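Local coordinates for separin (Saccharomyces cerevisiae, PDB 5U1T), which is a caspase-like cysteine protease that cleaves the MCD1/SCC1 subunit of cohesin at the onset of anaphase and so drives chromosome segregation, at residues M80-L85 with G92-E97; I99-E104 with S130-L135; L1296-I1301 with K1345-M1350. All blocks are in the same frame, centred on the assembly; numbering follows the deposited sequence.

Contact 1: residues M80-L85 with G92-E97; sequences MIIVKL and GLASSE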
# COMPACT_ATOMS: atom_id res chain seq x y z
N MET A 80 -10.57 30.74 54.87
CA MET A 80 -11.60 31.45 55.60
C MET A 80 -12.17 30.56 56.71
O MET A 80 -12.51 31.05 57.78
CB MET A 80 -12.71 31.92 54.67
CG MET A 80 -13.63 32.99 55.29
SD MET A 80 -12.75 34.41 56.02
CE MET A 80 -14.10 35.41 56.66
N ILE A 81 -12.25 29.26 56.46
CA ILE A 81 -12.72 28.31 57.48
C ILE A 81 -11.78 28.28 58.68
O ILE A 81 -12.22 28.28 59.83
CB ILE A 81 -12.85 26.90 56.88
CG1 ILE A 81 -14.03 26.87 55.91
CG2 ILE A 81 -12.98 25.86 57.99
CD1 ILE A 81 -14.25 25.57 55.25
N ILE A 82 -10.49 28.27 58.39
CA ILE A 82 -9.46 28.28 59.41
C ILE A 82 -9.54 29.55 60.28
O ILE A 82 -9.53 29.45 61.51
CB ILE A 82 -8.05 28.13 58.78
CG1 ILE A 82 -7.92 26.74 58.13
CG2 ILE A 82 -6.93 28.36 59.80
CD1 ILE A 82 -6.68 26.57 57.26
N VAL A 83 -9.64 30.73 59.67
CA VAL A 83 -9.67 31.97 60.47
C VAL A 83 -10.97 32.06 61.29
O VAL A 83 -10.93 32.51 62.45
CB VAL A 83 -9.51 33.26 59.61
CG1 VAL A 83 -8.15 33.29 58.94
CG2 VAL A 83 -10.58 33.35 58.58
N LYS A 84 -12.08 31.61 60.72
CA LYS A 84 -13.35 31.58 61.43
C LYS A 84 -13.27 30.68 62.65
O LYS A 84 -13.88 30.96 63.68
CB LYS A 84 -14.50 31.15 60.53
CG LYS A 84 -14.79 32.16 59.45
CD LYS A 84 -16.26 32.25 59.10
CE LYS A 84 -16.43 32.89 57.72
NZ LYS A 84 -17.82 33.39 57.48
N LEU A 85 -12.50 29.60 62.54
CA LEU A 85 -12.21 28.74 63.67
C LEU A 85 -11.37 29.46 64.71
O LEU A 85 -11.61 29.34 65.90
CB LEU A 85 -11.48 27.47 63.21
CG LEU A 85 -12.35 26.47 62.46
CD1 LEU A 85 -11.51 25.39 61.80
CD2 LEU A 85 -13.37 25.88 63.38
N GLY A 92 -7.68 24.21 68.33
CA GLY A 92 -7.25 22.85 68.10
C GLY A 92 -7.71 22.43 66.73
O GLY A 92 -7.00 21.82 65.98
N LEU A 93 -8.92 22.79 66.40
CA LEU A 93 -9.50 22.46 65.14
C LEU A 93 -8.88 23.25 64.02
O LEU A 93 -8.70 22.75 62.94
CB LEU A 93 -10.97 22.78 65.19
CG LEU A 93 -11.92 21.64 64.96
CD1 LEU A 93 -13.32 22.16 65.14
CD2 LEU A 93 -11.73 21.18 63.54
N ALA A 94 -8.57 24.50 64.28
CA ALA A 94 -8.01 25.34 63.27
C ALA A 94 -6.68 24.83 62.87
O ALA A 94 -6.33 24.84 61.74
CB ALA A 94 -7.90 26.75 63.78
N SER A 95 -5.92 24.41 63.84
CA SER A 95 -4.59 23.88 63.62
C SER A 95 -4.60 22.65 62.68
O SER A 95 -3.82 22.57 61.73
CB SER A 95 -3.96 23.52 64.97
OG SER A 95 -2.58 23.24 64.82
N SER A 96 -5.49 21.71 62.94
CA SER A 96 -5.43 20.51 62.12
C SER A 96 -6.10 20.78 60.76
O SER A 96 -5.82 20.08 59.79
CB SER A 96 -6.04 19.32 62.86
OG SER A 96 -7.38 19.57 63.17
N GLU A 97 -6.93 21.81 60.69
CA GLU A 97 -7.45 22.29 59.41
C GLU A 97 -6.35 22.84 58.49
O GLU A 97 -6.43 22.67 57.27
CB GLU A 97 -8.51 23.37 59.61
CG GLU A 97 -9.87 22.84 59.94
CD GLU A 97 -10.46 22.07 58.79
OE1 GLU A 97 -10.02 22.27 57.63
OE2 GLU A 97 -11.37 21.25 59.05

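Contact 2: residues I99-E104 with S130-L135; sequences IFLFNE and SNLKIL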
# COMPACT_ATOMS: atom_id res chain seq x y z
N ILE A 99 -3.08 21.93 58.55
CA ILE A 99 -2.41 20.71 58.12
C ILE A 99 -3.19 19.97 57.01
O ILE A 99 -2.60 19.57 56.01
CB ILE A 99 -2.17 19.80 59.36
CG1 ILE A 99 -1.09 20.45 60.21
CG2 ILE A 99 -1.78 18.39 58.95
CD1 ILE A 99 -0.97 19.89 61.63
N PHE A 100 -4.51 19.86 57.18
CA PHE A 100 -5.41 19.26 56.20
C PHE A 100 -5.33 20.00 54.86
O PHE A 100 -5.16 19.38 53.82
CB PHE A 100 -6.83 19.27 56.76
CG PHE A 100 -7.87 18.69 55.84
CD1 PHE A 100 -7.63 17.54 55.11
CD2 PHE A 100 -9.14 19.28 55.75
CE1 PHE A 100 -8.62 16.99 54.27
CE2 PHE A 100 -10.14 18.74 54.93
CZ PHE A 100 -9.87 17.60 54.18
N LEU A 101 -5.44 21.33 54.91
CA LEU A 101 -5.36 22.17 53.73
C LEU A 101 -4.04 21.92 52.98
O LEU A 101 -4.01 21.81 51.73
CB LEU A 101 -5.49 23.66 54.11
CG LEU A 101 -5.53 24.71 52.99
CD1 LEU A 101 -6.30 25.96 53.41
CD2 LEU A 101 -4.13 25.09 52.48
N PHE A 102 -2.96 21.83 53.74
CA PHE A 102 -1.64 21.67 53.17
C PHE A 102 -1.46 20.28 52.56
O PHE A 102 -0.92 20.15 51.47
CB PHE A 102 -0.57 21.91 54.20
CG PHE A 102 0.81 21.86 53.66
CD1 PHE A 102 1.40 23.01 53.16
CD2 PHE A 102 1.54 20.68 53.66
CE1 PHE A 102 2.69 22.98 52.67
CE2 PHE A 102 2.83 20.64 53.17
CZ PHE A 102 3.41 21.79 52.68
N ASN A 103 -1.92 19.26 53.28
CA ASN A 103 -1.73 17.89 52.85
C ASN A 103 -2.49 17.59 51.56
O ASN A 103 -2.04 16.80 50.75
CB ASN A 103 -2.15 16.93 53.96
CG ASN A 103 -1.11 16.81 55.03
OD1 ASN A 103 0.05 17.18 54.84
ND2 ASN A 103 -1.50 16.28 56.17
N GLU A 104 -3.62 18.25 51.37
CA GLU A 104 -4.47 18.04 50.23
C GLU A 104 -3.97 18.76 49.00
O GLU A 104 -4.58 18.66 47.96
CB GLU A 104 -5.88 18.51 50.53
CG GLU A 104 -6.57 17.78 51.63
CD GLU A 104 -7.16 16.47 51.17
OE1 GLU A 104 -6.44 15.46 51.17
OE2 GLU A 104 -8.34 16.44 50.80
N SER A 130 2.62 31.64 52.30
CA SER A 130 2.80 32.84 53.09
C SER A 130 1.70 33.04 54.12
O SER A 130 1.98 33.14 55.31
CB SER A 130 2.87 34.05 52.15
OG SER A 130 2.50 35.26 52.80
N ASN A 131 0.45 33.09 53.67
CA ASN A 131 -0.63 33.36 54.61
C ASN A 131 -0.92 32.16 55.51
O ASN A 131 -1.39 32.34 56.64
CB ASN A 131 -1.88 33.79 53.86
CG ASN A 131 -1.65 35.05 53.04
OD1 ASN A 131 -1.12 36.06 53.52
ND2 ASN A 131 -2.02 34.97 51.76
N LEU A 132 -0.64 30.95 55.03
CA LEU A 132 -0.85 29.76 55.86
C LEU A 132 0.07 29.80 57.08
O LEU A 132 -0.36 29.58 58.20
CB LEU A 132 -0.61 28.48 55.04
CG LEU A 132 -1.05 27.16 55.69
CD1 LEU A 132 -2.57 27.12 55.92
CD2 LEU A 132 -0.58 25.94 54.90
N LYS A 133 1.33 30.12 56.85
CA LYS A 133 2.32 30.19 57.89
C LYS A 133 1.99 31.27 58.95
O LYS A 133 2.21 31.07 60.16
CB LYS A 133 3.70 30.44 57.27
CG LYS A 133 4.19 29.30 56.40
CD LYS A 133 5.67 29.41 56.06
CE LYS A 133 6.13 28.24 55.19
NZ LYS A 133 7.62 28.19 55.11
N ILE A 134 1.44 32.39 58.49
CA ILE A 134 1.02 33.46 59.39
C ILE A 134 -0.13 32.96 60.27
O ILE A 134 -0.20 33.27 61.47
CB ILE A 134 0.60 34.76 58.60
CG1 ILE A 134 1.80 35.36 57.88
CG2 ILE A 134 0.03 35.80 59.54
CD1 ILE A 134 1.47 36.56 57.06
N LEU A 135 -1.03 32.17 59.69
CA LEU A 135 -2.13 31.59 60.47
C LEU A 135 -1.58 30.59 61.49
O LEU A 135 -2.03 30.54 62.64
CB LEU A 135 -3.16 30.94 59.56
CG LEU A 135 -3.84 31.88 58.55
CD1 LEU A 135 -4.61 31.13 57.43
CD2 LEU A 135 -4.75 32.83 59.27

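Contact 3: residues L1296-I1301 with K1345-M1350; sequences LNPQEI and KYRATM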
# COMPACT_ATOMS: atom_id res chain seq x y z
N LEU A 1296 -13.62 -23.81 -62.55
CA LEU A 1296 -14.95 -24.39 -62.41
C LEU A 1296 -15.07 -25.76 -63.14
O LEU A 1296 -14.39 -26.03 -64.13
CB LEU A 1296 -16.01 -23.43 -62.95
CG LEU A 1296 -16.07 -22.02 -62.39
CD1 LEU A 1296 -16.75 -21.07 -63.37
CD2 LEU A 1296 -16.80 -22.03 -61.06
N ASN A 1297 -15.95 -26.64 -62.63
CA ASN A 1297 -16.24 -27.91 -63.28
C ASN A 1297 -17.65 -27.90 -63.86
O ASN A 1297 -18.63 -27.97 -63.11
CB ASN A 1297 -16.09 -29.07 -62.29
CG ASN A 1297 -16.36 -30.45 -62.92
OD1 ASN A 1297 -16.60 -30.57 -64.14
ND2 ASN A 1297 -16.31 -31.50 -62.10
N PRO A 1298 -17.76 -27.82 -65.20
CA PRO A 1298 -19.07 -27.78 -65.84
C PRO A 1298 -19.91 -29.01 -65.55
O PRO A 1298 -21.12 -28.98 -65.75
CB PRO A 1298 -18.73 -27.67 -67.32
CG PRO A 1298 -17.40 -27.02 -67.33
CD PRO A 1298 -16.68 -27.60 -66.17
N GLN A 1299 -19.28 -30.07 -65.07
CA GLN A 1299 -20.01 -31.31 -64.86
C GLN A 1299 -20.74 -31.32 -63.51
O GLN A 1299 -21.72 -32.05 -63.34
CB GLN A 1299 -19.06 -32.50 -65.00
CG GLN A 1299 -18.41 -32.63 -66.39
CD GLN A 1299 -19.39 -32.33 -67.55
OE1 GLN A 1299 -20.45 -32.97 -67.68
NE2 GLN A 1299 -19.04 -31.36 -68.41
N GLU A 1300 -20.27 -30.50 -62.57
CA GLU A 1300 -20.95 -30.30 -61.29
C GLU A 1300 -22.39 -29.78 -61.43
O GLU A 1300 -22.72 -29.02 -62.34
CB GLU A 1300 -20.17 -29.31 -60.43
CG GLU A 1300 -19.15 -29.92 -59.49
CD GLU A 1300 -18.74 -28.91 -58.41
OE1 GLU A 1300 -19.19 -27.73 -58.52
OE2 GLU A 1300 -17.99 -29.29 -57.46
N ILE A 1301 -23.24 -30.18 -60.49
CA ILE A 1301 -24.66 -29.87 -60.51
C ILE A 1301 -24.97 -28.37 -60.32
O ILE A 1301 -25.90 -27.85 -60.92
CB ILE A 1301 -25.41 -30.70 -59.42
CG1 ILE A 1301 -26.93 -30.61 -59.60
CG2 ILE A 1301 -24.97 -30.28 -58.02
CD1 ILE A 1301 -27.71 -31.11 -58.39
N LYS A 1345 -14.11 -26.52 -73.16
CA LYS A 1345 -12.99 -26.74 -74.07
C LYS A 1345 -11.67 -26.83 -73.31
O LYS A 1345 -10.78 -27.58 -73.68
CB LYS A 1345 -12.91 -25.63 -75.12
CG LYS A 1345 -11.97 -25.92 -76.30
CD LYS A 1345 -11.86 -24.71 -77.22
CE LYS A 1345 -11.10 -25.06 -78.50
NZ LYS A 1345 -11.09 -23.96 -79.52
N TYR A 1346 -11.56 -26.05 -72.24
CA TYR A 1346 -10.32 -25.99 -71.49
C TYR A 1346 -10.14 -27.24 -70.64
O TYR A 1346 -9.07 -27.87 -70.65
CB TYR A 1346 -10.28 -24.75 -70.60
CG TYR A 1346 -9.11 -24.79 -69.65
CD1 TYR A 1346 -7.85 -24.39 -70.06
CD2 TYR A 1346 -9.27 -25.27 -68.35
CE1 TYR A 1346 -6.79 -24.45 -69.20
CE2 TYR A 1346 -8.22 -25.34 -67.51
CZ TYR A 1346 -6.98 -24.92 -67.93
OH TYR A 1346 -5.92 -24.99 -67.05
N ARG A 1347 -11.18 -27.57 -69.88
CA ARG A 1347 -11.20 -28.77 -69.06
C ARG A 1347 -10.93 -30.03 -69.90
O ARG A 1347 -10.20 -30.92 -69.46
CB ARG A 1347 -12.54 -28.91 -68.34
CG ARG A 1347 -12.99 -27.67 -67.56
CD ARG A 1347 -12.09 -27.39 -66.40
NE ARG A 1347 -12.32 -28.32 -65.31
CZ ARG A 1347 -11.69 -28.26 -64.14
NH1 ARG A 1347 -10.80 -27.29 -63.92
NH2 ARG A 1347 -11.94 -29.14 -63.19
N ALA A 1348 -11.50 -30.09 -71.09
CA ALA A 1348 -11.43 -31.29 -71.92
C ALA A 1348 -10.02 -31.52 -72.46
O ALA A 1348 -9.71 -32.59 -72.97
CB ALA A 1348 -12.43 -31.21 -73.08
N THR A 1349 -9.16 -30.51 -72.35
CA THR A 1349 -7.87 -30.55 -73.01
C THR A 1349 -6.73 -30.22 -72.08
O THR A 1349 -5.57 -30.33 -72.46
CB THR A 1349 -7.81 -29.56 -74.17
OG1 THR A 1349 -6.65 -29.83 -74.97
CG2 THR A 1349 -7.73 -28.14 -73.64
N MET A 1350 -7.08 -29.78 -70.87
CA MET A 1350 -6.10 -29.31 -69.90
C MET A 1350 -5.13 -30.38 -69.45
O MET A 1350 -5.43 -31.58 -69.47
CB MET A 1350 -6.80 -28.75 -68.67
CG MET A 1350 -7.69 -29.76 -68.00
SD MET A 1350 -8.23 -29.25 -66.36
CE MET A 1350 -6.81 -29.67 -65.35

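Contact 1: residues M80-L85 with G92-E97
The carbonyl oxygen of Leu93 is held from within its own helix, by Glu97 N at 3.0 Å and weakly by Ser96 OG, and Leu85 CD1 from the facing helix lies against it at 4.0 Å. No hydrogen bond crosses the interface, which rests on methyl and methylene contacts. Leu85 is its centre: CB meets Ala94 CB at 3.7 Å, CD1 reaches Glu97 CG at 3.6 Å, and CD2 runs to Leu93 CD1. Ile82, one turn back, crosses Glu97 obliquely: with CG2 anti to its backbone N, CG1 stands beside that N and meets Glu97 CB at 3.7 Å, while CD1 lies by the Glu97 carbonyl. Glu97 therefore lends only its aliphatic stem here; bent at chi2 (-66°), it carries OE1 to a hydrogen bond with His78, while OE2 lies close to the like-charged Asp52. If Ile82 were cut back to an alanine, Glu97 CB would probably lose its contact with CG1, leaving the stem to Leu85 on this side. With Ala94 at the nearest approach, the axes of 80-85 and 92-97 come to 8.5 Å at 160°, as in an antiparallel alpha-alpha hairpin, here helices 69-87 and 91-103 joined by a short turn.

Contact 2: residues I99-E104 with S130-L135
Two neighbouring helices of the all-helical N-terminal region, 91-103 and 129-142, meet here near the C-terminal end of the first, through three buried apolar side chains. Within 130-135, Leu132 alone makes the contact, and it places one methyl against each of two consecutive residues opposite. Its CD2 rests 3.9 Å from Phe102 CD1 and 4.1 Å from Phe102 CB, thus lying where the aromatic ring joins its stem and approaching the ring obliquely. Its other branch, CD1, comes to 4.3 Å from Leu101 CD2, a looser touch. The fork of one leucine is thereby shared between two partners, and the side chains of Leu132 and Phe102 run at about a right angle to each other.

Both of these side chains are extended from the backbone toward the facing helix: Phe102 has CG trans to its N (chi1 -175°), and Leu132 does the same (chi1 -169°). That reach is needed because even the nearest alpha carbons, those of Phe102 and Leu132, stand 8.6 Å apart, and only 129 Å² is buried between the two segments. The ring edge of Phe102 has Asn103 OD1 in its plane, and that oxygen also accepts a hydrogen bond from Ala110 N.

Ile116 of helix 113-117 touches both Phe102 and Leu132, bridging the pair, while Leu101 continues onto His78 and Leu79 of helix 69-87. On helix 129-142, Asn131, Ile134 and Leu135 pack against another protein chain of the assembly. Three helices, 91-103, 113-117 and 129-142, thus meet at an apolar cluster of Leu132, Phe102 and Ile116 within the helical N-terminal region.

Contact 3: residues L1296-I1301 with K1345-M1350
The guanidinium of Arg1347 lies beneath the carbonyl oxygen of Leu1296, which sits over one of its faces with NE at 3.3 Å. Because the oxygen stands above the plane, toward the rim, the in-plane N-H of NE does not point at it and no hydrogen bond forms, though a carbonyl oxygen over a cationic face is probably favourable. Met1350 SD covers the opposite face, 3.9 Å above the plane, so the flat group is sandwiched between Leu1296 O of the loop and the sulfur three residues further along its own segment. Next to it, Pro1298 CD packs on Arg1347 CG at 3.9 Å, and Asn1297 CB comes obliquely to 4.2 Å from NH2.

Folding of the arginine chain at chi2 (-66°) and chi3 (-74°) brings the head back under this carbonyl. Its rotation is fixed further out by NH1, which forms a salt bridge with Glu1248 and a hydrogen bond with Leu1294 O.

On the loop side, Asn1297 OD1 accepts from Gln1299 N at 2.9 Å (158° at the hydrogen), the N-H coming in from well above the carboxamide plane, and Asn1297 O accepts from Glu1300 N at 3.1 Å. These bonds set the path of the chain through Pro1298. The Leu1296 side chain starts out away from Arg1347 and packs on Phe1303, Met1307 and Leu1310 of helix 1303-1320 and on Ile1343, which Pro1298 also touches. What results at this surface is an Asx turn superposed on a type I beta turn, in the loop linking helices 1287-1294 and 1303-1320, secured against helix 1332-1347 by an arginine.

Overall arrangement
Contacts 1 and 2 belong to one buried core, whereas contact 3 is a surface feature some 140 Å and 135 Å from them, centre to centre, on the opposite side of the chain's centre. The first two share helix 91-103 and touch directly: Val83 CG1 meets Leu135 CD2 at 3.4 Å, and Ile82 CD1 meets Leu101 CD1 at 3.9 Å, making helices 69-87, 91-103 and 129-142 a continuous packed group. Their chemistry is apolar, close-packed across the hairpin of contact 1 and sparser in contact 2. Contact 3, within the peptidase C50 range, instead relies on a charged group, a backbone carbonyl and turn hydrogen bonds.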